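Local structure of maleate cis-trans isomerase (4FQ5) at residues V34-I39 with R66-H71; A78-D83 with Y101-A106; L149-V154 with V213-I218; P240-A245 with G266-G271. The protein probably catalyses the cis-trans isomerization of the double bond of maleate, turning it into fumarate, and works as a homodimer. The protein carries 1 engineered substitution. All coordinates share one frame; numbering follows the deposited sequence.

Contact 1 (V34-I39 with R66-H71). With MAE (maleic acid), chain C.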
loop_
_atom_site.group_PDB
_atom_site.type_symbol
_atom_site.label_atom_id
_atom_site.label_comp_id
_atom_site.label_asym_id
_atom_site.label_seq_id
_atom_site.Cartn_x
_atom_site.Cartn_y
_atom_site.Cartn_z
ATOM N N VAL A 34 14.160 10.574 18.334
ATOM C CA VAL A 34 14.041 11.778 17.503
ATOM C C VAL A 34 14.000 13.055 18.339
ATOM O O VAL A 34 13.441 13.052 19.440
ATOM C CB VAL A 34 12.804 11.731 16.553
ATOM C CG1 VAL A 34 12.851 10.504 15.651
ATOM C CG2 VAL A 34 11.493 11.750 17.329
ATOM N N PRO A 35 14.590 14.153 17.816
ATOM C CA PRO A 35 14.355 15.463 18.421
ATOM C C PRO A 35 12.857 15.721 18.505
ATOM O O PRO A 35 12.116 15.324 17.603
ATOM C CB PRO A 35 15.007 16.432 17.426
ATOM C CG PRO A 35 16.089 15.630 16.791
ATOM C CD PRO A 35 15.531 14.234 16.679
ATOM N N SER A 36 12.402 16.361 19.577
ATOM C CA SER A 36 10.962 16.546 19.785
ATOM C C SER A 36 10.278 17.283 18.615
ATOM O O SER A 36 9.145 16.954 18.237
ATOM C CB SER A 36 10.700 17.277 21.101
ATOM O OG SER A 36 11.236 18.590 21.066
ATOM N N SER A 37 10.978 18.264 18.046
ATOM C CA SER A 37 10.445 19.074 16.949
ATOM C C SER A 37 10.649 18.434 15.569
ATOM O O SER A 37 10.167 18.965 14.561
ATOM C CB SER A 37 11.091 20.455 16.963
ATOM O OG SER A 37 12.487 20.338 16.813
ATOM N N ASN A 38 11.368 17.313 15.526
ATOM C CA ASN A 38 11.623 16.625 14.268
ATOM C C ASN A 38 10.363 15.908 13.785
ATOM O O ASN A 38 9.716 15.196 14.554
ATOM C CB ASN A 38 12.802 15.653 14.403
ATOM C CG ASN A 38 13.237 15.063 13.072
ATOM O OD1 ASN A 38 12.560 14.212 12.507
ATOM N ND2 ASN A 38 14.381 15.512 12.568
ATOM N N ILE A 39 10.021 16.121 12.515
ATOM C CA ILE A 39 8.870 15.464 11.879
ATOM C C ILE A 39 9.295 14.636 10.664
ATOM O O ILE A 39 8.573 13.735 10.226
ATOM C CB ILE A 39 7.774 16.471 11.451
ATOM C CG1 ILE A 39 8.350 17.587 10.570
ATOM C CG2 ILE A 39 7.054 17.047 12.667
ATOM C CD1 ILE A 39 7.330 18.217 9.641
ATOM N N ARG A 66 11.159 10.748 22.229
ATOM C CA ARG A 66 11.564 12.118 21.948
ATOM C C ARG A 66 12.519 12.694 22.988
ATOM O O ARG A 66 12.379 12.449 24.188
ATOM C CB ARG A 66 10.331 13.025 21.803
ATOM C CG ARG A 66 9.636 12.861 20.463
ATOM C CD ARG A 66 8.396 13.735 20.295
ATOM N NE ARG A 66 8.363 14.247 18.927
ATOM C CZ ARG A 66 8.200 13.495 17.840
ATOM N NH1 ARG A 66 8.008 12.175 17.938
ATOM N NH2 ARG A 66 8.224 14.066 16.644
ATOM N N MET A 67 13.493 13.449 22.486
ATOM C CA MET A 67 14.430 14.231 23.287
ATOM C C MET A 67 14.275 15.691 22.856
ATOM O O MET A 67 14.423 16.014 21.678
ATOM C CB MET A 67 15.864 13.730 23.069
ATOM C CG MET A 67 16.215 13.401 21.618
ATOM S SD MET A 67 17.895 12.792 21.415
ATOM C CE MET A 67 18.107 12.923 19.655
ATOM N N ARG A 68 13.948 16.564 23.800
ATOM C CA ARG A 68 13.538 17.928 23.463
ATOM C C ARG A 68 14.609 18.776 22.793
ATOM O O ARG A 68 15.732 18.878 23.284
ATOM C CB ARG A 68 12.992 18.664 24.680
ATOM C CG ARG A 68 11.510 18.430 24.914
ATOM C CD ARG A 68 10.924 19.541 25.765
ATOM N NE ARG A 68 10.211 20.533 24.966
ATOM C CZ ARG A 68 9.898 21.754 25.386
ATOM N NH1 ARG A 68 10.247 22.157 26.602
ATOM N NH2 ARG A 68 9.234 22.573 24.590
ATOM N N MET A 69 14.234 19.356 21.657
ATOM C CA MET A 69 15.007 20.395 20.976
ATOM C C MET A 69 14.086 21.141 20.018
ATOM O O MET A 69 13.314 20.520 19.288
ATOM C CB MET A 69 16.193 19.817 20.199
ATOM C CG MET A 69 16.847 20.849 19.289
ATOM S SD MET A 69 18.339 20.302 18.463
ATOM C CE MET A 69 17.655 19.248 17.181
ATOM N N LYS A 70 14.176 22.468 20.036
ATOM C CA LYS A 70 13.386 23.330 19.159
ATOM C C LYS A 70 14.281 24.125 18.206
ATOM O O LYS A 70 13.859 24.478 17.111
ATOM C CB LYS A 70 12.529 24.292 19.980
ATOM C CG LYS A 70 11.514 23.619 20.896
ATOM C CD LYS A 70 10.877 24.619 21.848
ATOM C CE LYS A 70 9.779 25.433 21.178
ATOM N NZ LYS A 70 8.581 24.606 20.834
ATOM N N HIS A 71 15.510 24.409 18.636
ATOM C CA HIS A 71 16.458 25.185 17.840
ATOM C C HIS A 71 17.778 24.500 17.799
ATOM O O HIS A 71 18.274 24.030 18.825
ATOM C CB HIS A 71 16.600 26.607 18.383
ATOM C CG HIS A 71 15.295 27.365 18.423
ATOM N ND1 HIS A 71 14.876 28.139 17.406
ATOM C CD2 HIS A 71 14.294 27.413 19.395
ATOM C CE1 HIS A 71 13.673 28.668 17.715
ATOM N NE2 HIS A 71 13.320 28.217 18.931
HETATM C C1 MAE C . 17.300 17.309 13.084
HETATM O O1 MAE C . 16.105 17.367 13.412
HETATM O O2 MAE C . 17.702 17.455 11.920
HETATM C C2 MAE C . 18.290 17.085 14.149
HETATM C C3 MAE C . 19.538 16.704 13.946
HETATM C C4 MAE C . 20.136 16.417 12.623
HETATM O O3 MAE C . 21.014 17.168 12.210
HETATM O O4 MAE C . 19.799 15.428 11.962
#
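At the C-terminal ends of neighbouring parallel strands 27-35 and 59-67, Val-34 pairs with Arg-66 and Pro-35 with Met-67. The last rungs are Met-67 N to Val-34 O (3.1 Å) and Ser-36 N to Met-67 O (2.9 Å). Beyond them the chains stay together through serines: Ser-36 OG accepts Met-69 N (3.2 Å) and also meets Asp-93 of the second subunit, while Ser-37 OG donates to Met-69 O (2.6 Å). Both strands belong to the beta-alpha-beta unit completed by helix 41-52, and the Pro-35 to Asn-38 type I turn leads from strand to helix beside the maleate. Arg-66, bent at chi3 (141°), folds back so that NE gives a nearly straight bond to Ser-36 O (2.9 Å) in the guanidinium plane; Val-34 CG2 lies over one face, and NH1 forms a salt bridge with Glu-42. A leucine here would probably leave Ser-36 O without this donor and Glu-42 without its charged mate. Asn-38 swings CG away from its backbone N (chi1 -172°) and gives ND2 to maleate O1 (2.7 Å), and Met-69 CE touches Pro-35 CB (3.9 Å) as well as maleate C2.

Contact 2 (A78-D83 with Y101-A106). With MAE (maleic acid), chain C.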
loop_
_atom_site.group_PDB
_atom_site.type_symbol
_atom_site.label_atom_id
_atom_site.label_comp_id
_atom_site.label_asym_id
_atom_site.label_seq_id
_atom_site.Cartn_x
_atom_site.Cartn_y
_atom_site.Cartn_z
ATOM N N ALA A 78 23.546 19.745 22.957
ATOM C CA ALA A 78 24.199 19.129 24.118
ATOM C C ALA A 78 23.174 18.669 25.156
ATOM O O ALA A 78 23.256 17.547 25.660
ATOM C CB ALA A 78 25.215 20.087 24.739
ATOM N N ARG A 79 22.201 19.527 25.451
ATOM C CA ARG A 79 21.123 19.192 26.383
ATOM C C ARG A 79 20.300 18.005 25.877
ATOM O O ARG A 79 20.010 17.074 26.629
ATOM C CB ARG A 79 20.203 20.393 26.595
ATOM C CG ARG A 79 19.318 20.273 27.829
ATOM C CD ARG A 79 17.884 20.677 27.530
ATOM N NE ARG A 79 17.259 19.765 26.567
ATOM C CZ ARG A 79 16.641 18.627 26.882
ATOM N NH1 ARG A 79 16.114 17.878 25.923
ATOM N NH2 ARG A 79 16.550 18.229 28.148
ATOM N N MET A 80 19.939 18.054 24.596
ATOM C CA MET A 80 19.155 16.997 23.962
ATOM C C MET A 80 19.837 15.632 24.067
ATOM O O MET A 80 19.195 14.636 24.432
ATOM C CB MET A 80 18.885 17.337 22.495
ATOM C CG MET A 80 17.907 16.396 21.812
ATOM S SD MET A 80 17.880 16.556 20.016
ATOM C CE MET A 80 19.572 16.180 19.583
ATOM N N ASP A 81 21.131 15.590 23.752
ATOM C CA ASP A 81 21.890 14.338 23.818
ATOM C C ASP A 81 21.889 13.737 25.223
ATOM O O ASP A 81 21.934 12.523 25.371
ATOM C CB ASP A 81 23.326 14.525 23.329
ATOM C CG ASP A 81 24.059 13.210 23.182
ATOM O OD1 ASP A 81 23.657 12.391 22.322
ATOM O OD2 ASP A 81 25.039 12.983 23.926
ATOM N N GLY A 82 21.837 14.594 26.240
ATOM C CA GLY A 82 21.731 14.156 27.634
ATOM C C GLY A 82 20.513 13.287 27.926
ATOM O O GLY A 82 20.524 12.515 28.877
ATOM N N ASP A 83 19.462 13.406 27.109
ATOM C CA ASP A 83 18.248 12.587 27.273
ATOM C C ASP A 83 18.320 11.243 26.554
ATOM O O ASP A 83 17.352 10.473 26.543
ATOM C CB ASP A 83 17.019 13.360 26.797
ATOM C CG ASP A 83 16.669 14.514 27.708
ATOM O OD1 ASP A 83 17.134 14.544 28.868
ATOM O OD2 ASP A 83 15.921 15.397 27.262
ATOM N N TYR A 101 19.240 6.538 16.398
ATOM C CA TYR A 101 19.379 7.883 16.949
ATOM C C TYR A 101 19.388 8.815 15.748
ATOM O O TYR A 101 20.325 8.798 14.946
ATOM C CB TYR A 101 20.687 7.976 17.741
ATOM C CG TYR A 101 20.972 9.280 18.461
ATOM C CD1 TYR A 101 21.027 9.323 19.852
ATOM C CD2 TYR A 101 21.239 10.461 17.757
ATOM C CE1 TYR A 101 21.316 10.504 20.530
ATOM C CE2 TYR A 101 21.518 11.650 18.424
ATOM C CZ TYR A 101 21.564 11.664 19.813
ATOM O OH TYR A 101 21.851 12.830 20.492
ATOM N N ALA A 102 18.339 9.625 15.628
ATOM C CA ALA A 102 18.073 10.391 14.404
ATOM C C ALA A 102 18.981 11.603 14.121
ATOM O O ALA A 102 19.317 11.859 12.967
ATOM C CB ALA A 102 16.612 10.806 14.353
ATOM N N CYS A 103 19.409 12.349 15.123
ATOM C CA CYS A 103 20.076 13.620 14.840
ATOM C C CYS A 103 21.596 13.544 14.628
ATOM O O CYS A 103 22.380 13.387 15.540
ATOM C CB CYS A 103 19.733 14.636 15.918
ATOM S SG CYS A 103 20.338 16.303 15.672
ATOM N N LEU A 104 21.969 13.701 13.380
ATOM C CA LEU A 104 23.356 13.651 12.910
ATOM C C LEU A 104 24.254 14.671 13.608
ATOM O O LEU A 104 25.323 14.324 14.094
ATOM C CB LEU A 104 23.375 13.884 11.390
ATOM C CG LEU A 104 24.556 14.094 10.419
ATOM C CD1 LEU A 104 25.642 15.065 10.874
ATOM C CD2 LEU A 104 25.159 12.795 9.917
ATOM N N VAL A 105 23.816 15.926 13.642
ATOM C CA VAL A 105 24.653 17.008 14.153
ATOM C C VAL A 105 24.856 16.941 15.679
ATOM O O VAL A 105 25.886 17.373 16.194
ATOM C CB VAL A 105 24.161 18.395 13.671
ATOM C CG1 VAL A 105 22.918 18.852 14.431
ATOM C CG2 VAL A 105 25.281 19.419 13.766
ATOM N N ALA A 106 23.875 16.387 16.385
ATOM C CA ALA A 106 23.953 16.236 17.836
ATOM C C ALA A 106 25.095 15.296 18.206
ATOM O O ALA A 106 25.838 15.548 19.158
ATOM C CB ALA A 106 22.637 15.709 18.378
HETATM C C1 MAE C . 17.300 17.309 13.084
HETATM O O1 MAE C . 16.105 17.367 13.412
HETATM O O2 MAE C . 17.702 17.455 11.920
HETATM C C2 MAE C . 18.290 17.085 14.149
HETATM C C3 MAE C . 19.538 16.704 13.946
HETATM C C4 MAE C . 20.136 16.417 12.623
HETATM O O3 MAE C . 21.014 17.168 12.210
HETATM O O4 MAE C . 19.799 15.428 11.962
#
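Asp-81 and Tyr-101 both carry CG opposite the backbone N (chi1 -171° and -177°), which lets the two side chains reach across and meet at about a right angle. Tyr-101 OH gives Asp-81 OD1 a short hydrogen bond, though a weak one (2.6 Å), the carboxylate plane standing 59° from the ring. The other oxygen, OD2, is bonded to Tyr-114 OH, so two tyrosine hydroxyls hold this buried carboxylate. A phenylalanine in place of Tyr-101 would probably leave Asp-81 OD1 without this hydroxyl partner and its carboxylate freer to turn. Met-80, bent at its last torsion, turns its terminal methyl to the other segment: CE presses on Ala-106 CB at 3.3 Å, tighter than normal packing, and lies 4.0 Å from Cys-103 CB. Thus helix 74-81 backs the residue that holds the ligand, for Cys-103 SG is covalently joined to maleate C3 (1.9 Å). Leu-104 N points a weak bond at maleate O4 (3.1 Å), and Val-105 N another at maleate O3 (3.4 Å). A probable cysteine nucleophile at the N-cap of a short helix, with a substrate carboxylate received by the helix's first backbone N-H groups, marks this active site.

Contact 3 (L149-V154 with V213-I218)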
loop_
_atom_site.group_PDB
_atom_site.type_symbol
_atom_site.label_atom_id
_atom_site.label_comp_id
_atom_site.label_asym_id
_atom_site.label_seq_id
_atom_site.Cartn_x
_atom_site.Cartn_y
_atom_site.Cartn_z
ATOM N N LEU A 149 29.516 2.751 -0.294
ATOM C CA LEU A 149 29.534 3.231 -1.671
ATOM C C LEU A 149 30.942 3.236 -2.271
ATOM O O LEU A 149 31.105 3.295 -3.493
ATOM C CB LEU A 149 28.937 4.638 -1.735
ATOM C CG LEU A 149 27.486 4.895 -2.170
ATOM C CD1 LEU A 149 26.611 3.653 -2.293
ATOM C CD2 LEU A 149 26.863 5.926 -1.249
ATOM N N GLY A 150 31.958 3.177 -1.410
ATOM C CA GLY A 150 33.348 3.301 -1.851
ATOM C C GLY A 150 33.689 4.729 -2.241
ATOM O O GLY A 150 34.703 4.975 -2.893
ATOM N N ALA A 151 32.838 5.672 -1.840
ATOM C CA ALA A 151 33.047 7.085 -2.122
ATOM C C ALA A 151 34.168 7.649 -1.243
ATOM O O ALA A 151 34.197 7.419 -0.036
ATOM C CB ALA A 151 31.753 7.862 -1.924
ATOM N N LYS A 152 35.097 8.368 -1.866
ATOM C CA LYS A 152 36.270 8.907 -1.177
ATOM C C LYS A 152 36.142 10.400 -0.916
ATOM O O LYS A 152 36.764 10.945 0.004
ATOM C CB LYS A 152 37.531 8.642 -2.002
ATOM C CG LYS A 152 38.460 7.608 -1.401
ATOM C CD LYS A 152 38.027 6.184 -1.696
ATOM C CE LYS A 152 38.618 5.243 -0.659
ATOM N NZ LYS A 152 38.854 3.874 -1.198
ATOM N N ARG A 153 35.340 11.050 -1.750
ATOM C CA ARG A 153 35.149 12.481 -1.705
ATOM C C ARG A 153 33.653 12.723 -1.846
ATOM O O ARG A 153 32.965 12.020 -2.590
ATOM C CB ARG A 153 35.924 13.147 -2.844
ATOM C CG ARG A 153 36.142 14.642 -2.690
ATOM C CD ARG A 153 37.246 15.126 -3.622
ATOM N NE ARG A 153 37.964 16.279 -3.073
ATOM C CZ ARG A 153 37.635 17.548 -3.298
ATOM N NH1 ARG A 153 38.345 18.526 -2.760
ATOM N NH2 ARG A 153 36.595 17.846 -4.064
ATOM N N VAL A 154 33.158 13.724 -1.136
ATOM C CA VAL A 154 31.731 13.927 -1.005
ATOM C C VAL A 154 31.389 15.417 -1.047
ATOM O O VAL A 154 32.168 16.256 -0.594
ATOM C CB VAL A 154 31.247 13.204 0.283
ATOM C CG1 VAL A 154 30.419 14.091 1.194
ATOM C CG2 VAL A 154 30.556 11.891 -0.058
ATOM N N VAL A 213 33.458 14.848 -7.273
ATOM C CA VAL A 213 32.910 14.234 -6.074
ATOM C C VAL A 213 32.441 12.810 -6.398
ATOM O O VAL A 213 32.048 12.536 -7.532
ATOM C CB VAL A 213 31.786 15.149 -5.529
ATOM C CG1 VAL A 213 30.536 14.384 -5.140
ATOM C CG2 VAL A 213 32.311 16.040 -4.410
ATOM N N ASP A 214 32.510 11.901 -5.425
ATOM C CA ASP A 214 32.058 10.518 -5.641
ATOM C C ASP A 214 30.585 10.299 -5.276
ATOM O O ASP A 214 29.903 9.468 -5.879
ATOM C CB ASP A 214 32.932 9.525 -4.873
ATOM C CG ASP A 214 34.362 9.464 -5.394
ATOM O OD1 ASP A 214 34.600 9.787 -6.580
ATOM O OD2 ASP A 214 35.250 9.074 -4.606
ATOM N N ALA A 215 30.108 11.032 -4.276
ATOM C CA ALA A 215 28.717 10.946 -3.853
ATOM C C ALA A 215 28.260 12.294 -3.323
ATOM O O ALA A 215 29.079 13.109 -2.896
ATOM C CB ALA A 215 28.536 9.856 -2.799
ATOM N N ILE A 216 26.952 12.527 -3.371
ATOM C CA ILE A 216 26.363 13.776 -2.919
ATOM C C ILE A 216 25.492 13.482 -1.706
ATOM O O ILE A 216 24.623 12.596 -1.747
ATOM C CB ILE A 216 25.530 14.451 -4.034
ATOM C CG1 ILE A 216 26.427 14.841 -5.217
ATOM C CG2 ILE A 216 24.796 15.678 -3.508
ATOM C CD1 ILE A 216 25.687 15.030 -6.532
ATOM N N VAL A 217 25.753 14.209 -0.622
ATOM C CA VAL A 217 24.918 14.144 0.565
ATOM C C VAL A 217 23.920 15.282 0.442
ATOM O O VAL A 217 24.248 16.443 0.718
ATOM C CB VAL A 217 25.744 14.257 1.868
ATOM C CG1 VAL A 217 24.833 14.242 3.089
ATOM C CG2 VAL A 217 26.758 13.125 1.955
ATOM N N ILE A 218 22.709 14.939 0.003
ATOM C CA ILE A 218 21.656 15.915 -0.267
ATOM C C ILE A 218 21.123 16.561 1.019
ATOM O O ILE A 218 20.618 17.681 0.989
ATOM C CB ILE A 218 20.505 15.294 -1.110
ATOM C CG1 ILE A 218 19.539 16.372 -1.612
ATOM C CG2 ILE A 218 19.768 14.202 -0.332
ATOM C CD1 ILE A 218 18.682 15.944 -2.792
#
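Lys-152 N donates to Asp-214 OD2 at 2.8 Å, a nearly straight bond (164°) that uses the anti lone pair of the carboxylate oxygen. This lies at the entrance of two neighbouring parallel strands, 153-158 and 215-217, in the second four-stranded sheet, whose strand order 2-1-3-4 is flavodoxin-like. The same OD2 receives a weak bond from Arg-153 N (3.5 Å), so one carboxylate oxygen gathers two successive backbone N-H groups just where the strand starts. Arg-153 O takes Asp-214 N (2.9 Å), which approaches from above the carbonyl plane, and Ala-215 N only weakly (3.5 Å). With CG beside its own backbone N (chi1 -67°), Asp-214 leads its carboxylate to the 149-154 backbone while its CB rests on Ala-151 CB (3.6 Å). Val-154 and Ala-215 form the parallel bridge, and Ala-215 CB is touched by both Ala-151 CB and Val-154 CG2. Further out, Gly-150, with positive phi, forms the Schellman motif that ends helix 138-149, with two residues between it and the strand. Arg-153 points its guanidinium elsewhere, in salt bridges with Asp-212 and with Glu-178 at the start of the outer strand 178-184. Deeper along the strands, Val-154 CG1 meets Val-217 CG2 obliquely at 3.9 Å.

Contact 4 (P240-A245 with G266-G271)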
loop_
_atom_site.group_PDB
_atom_site.type_symbol
_atom_site.label_atom_id
_atom_site.label_comp_id
_atom_site.label_asym_id
_atom_site.label_seq_id
_atom_site.Cartn_x
_atom_site.Cartn_y
_atom_site.Cartn_z
ATOM N N PRO A 240 25.879 9.094 -7.172
ATOM C CA PRO A 240 25.071 8.566 -6.078
ATOM C C PRO A 240 24.669 9.687 -5.128
ATOM O O PRO A 240 25.486 10.570 -4.814
ATOM C CB PRO A 240 26.019 7.593 -5.374
ATOM C CG PRO A 240 26.998 7.190 -6.422
ATOM C CD PRO A 240 27.166 8.388 -7.304
ATOM N N VAL A 241 23.409 9.669 -4.708
ATOM C CA VAL A 241 22.906 10.643 -3.752
ATOM C C VAL A 241 22.410 9.906 -2.519
ATOM O O VAL A 241 21.663 8.928 -2.625
ATOM C CB VAL A 241 21.783 11.509 -4.357
ATOM C CG1 VAL A 241 21.174 12.437 -3.316
ATOM C CG2 VAL A 241 22.307 12.315 -5.536
ATOM N N ILE A 242 22.858 10.367 -1.354
ATOM C CA ILE A 242 22.403 9.832 -0.081
ATOM C C ILE A 242 21.966 10.966 0.823
ATOM O O ILE A 242 22.264 12.135 0.561
ATOM C CB ILE A 242 23.496 9.001 0.632
ATOM C CG1 ILE A 242 24.732 9.867 0.932
ATOM C CG2 ILE A 242 23.831 7.766 -0.190
ATOM C CD1 ILE A 242 25.837 9.130 1.659
ATOM N N SER A 243 21.245 10.606 1.880
ATOM C CA SER A 243 20.853 11.542 2.915
ATOM C C SER A 243 21.041 10.837 4.243
ATOM O O SER A 243 21.150 9.607 4.276
ATOM C CB SER A 243 19.391 11.950 2.743
ATOM O OG SER A 243 18.533 10.841 2.949
ATOM N N ALA A 244 21.082 11.604 5.333
ATOM C CA ALA A 244 21.175 11.012 6.668
ATOM C C ALA A 244 20.038 10.006 6.889
ATOM O O ALA A 244 20.257 8.934 7.444
ATOM C CB ALA A 244 21.153 12.091 7.740
ATOM N N ALA A 245 18.837 10.354 6.425
ATOM C CA ALA A 245 17.662 9.477 6.538
ATOM C C ALA A 245 17.854 8.187 5.755
ATOM O O ALA A 245 17.579 7.096 6.267
ATOM C CB ALA A 245 16.410 10.199 6.060
ATOM N N GLY A 266 17.485 5.878 -3.831
ATOM C CA GLY A 266 18.779 6.225 -4.421
ATOM C C GLY A 266 19.752 5.068 -4.461
ATOM O O GLY A 266 19.415 3.938 -4.099
ATOM N N THR A 267 20.978 5.362 -4.886
ATOM C CA THR A 267 22.011 4.355 -5.123
ATOM C C THR A 267 22.300 3.440 -3.922
ATOM O O THR A 267 22.404 2.222 -4.081
ATOM C CB THR A 267 23.307 5.041 -5.622
ATOM O OG1 THR A 267 23.029 5.709 -6.857
ATOM C CG2 THR A 267 24.428 4.045 -5.836
ATOM N N LEU A 268 22.412 4.019 -2.726
ATOM C CA LEU A 268 22.748 3.237 -1.524
ATOM C C LEU A 268 21.701 2.154 -1.279
ATOM O O LEU A 268 22.014 1.063 -0.792
ATOM C CB LEU A 268 22.818 4.145 -0.293
ATOM C CG LEU A 268 23.851 3.914 0.823
ATOM C CD1 LEU A 268 23.330 4.424 2.160
ATOM C CD2 LEU A 268 24.349 2.483 0.947
ATOM N N LEU A 269 20.458 2.468 -1.627
ATOM C CA LEU A 269 19.336 1.545 -1.456
ATOM C C LEU A 269 18.927 0.871 -2.772
ATOM O O LEU A 269 17.786 0.426 -2.937
ATOM C CB LEU A 269 18.162 2.293 -0.835
ATOM C CG LEU A 269 17.864 2.158 0.671
ATOM C CD1 LEU A 269 18.875 1.363 1.493
ATOM C CD2 LEU A 269 17.558 3.524 1.279
ATOM N N SER A 270 19.876 0.786 -3.700
ATOM C CA SER A 270 19.642 0.168 -5.003
ATOM C C SER A 270 19.467 -1.344 -4.891
ATOM O O SER A 270 18.891 -1.979 -5.780
ATOM C CB SER A 270 20.809 0.464 -5.943
ATOM O OG SER A 270 21.987 -0.180 -5.486
ATOM N N GLY A 271 19.974 -1.913 -3.802
ATOM C CA GLY A 271 20.049 -3.359 -3.656
ATOM C C GLY A 271 21.447 -3.889 -3.925
ATOM O O GLY A 271 21.723 -5.069 -3.702
HETATM O O HOH W 1 20.987 6.369 -1.909
#
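Pro-240 and Thr-267 bring their backbones closest, with CA atoms 5.3 Å apart, where the chain entering strand 241-243 runs past the loop segment 266-271. One water joins the two main chains: it donates to Val-241 O (2.7 Å) and accepts from Leu-268 N (2.9 Å). Gly-266 comes next to Val-241 with positive phi (76°), and a beta carbon there would collide with Val-241 O. Segment 266-271 is tied within itself, since Thr-267 O accepts both Ser-270 N (2.9 Å) and Ser-270 OG (2.8 Å), the hydroxyl lying in the carbonyl plane. Among the side chains, Thr-267 CB packs on Pro-240 CB at 3.7 Å. Its OG1, beside the backbone N (chi1 -61°), lies against Pro-240 CA and is hydrogen-bonded to Glu-234 OE1, the same oxygen that takes Val-241 N; one carboxylate of helix 230-237 thereby serves both segments. Ile-242 turns its CG2 branch onto Leu-268, meeting CB at 3.8 Å, with CG and CD1 just beyond. Pro-240 also packs on Arg-238 and Thr-267 on Ala-235, both of the third subunit. The apolar pair of Ile-242 and Leu-268 is closed by Leu-149 at the end of helix 138-149, which touches both residues, while Trp-250 of helix 244-255 covers Leu-268 and strand 215-217 runs alongside 241-243.

How the contacts relate
From the N terminus the four contacts come in series, none nesting in or crossing another. Contact 1 closes the loop around helix 41-52 in the first parallel sheet; contact 2 follows at once, returning from helix 74-81 through strand 98-101. These two touch, with Met-67 and Met-69 packing on Met-80, and both reach the maleate. Contact 3 closes a loop with 58 residues between its segments in the second sheet, and contact 4 a shorter one around helix 244-255. They meet where the backbone of Ile-216 in strand 215-217 bonds to those of Pro-240 and Ile-242. Contacts 1 and 3, about 28 Å apart between centres, lie on opposite sides of the chain's centre.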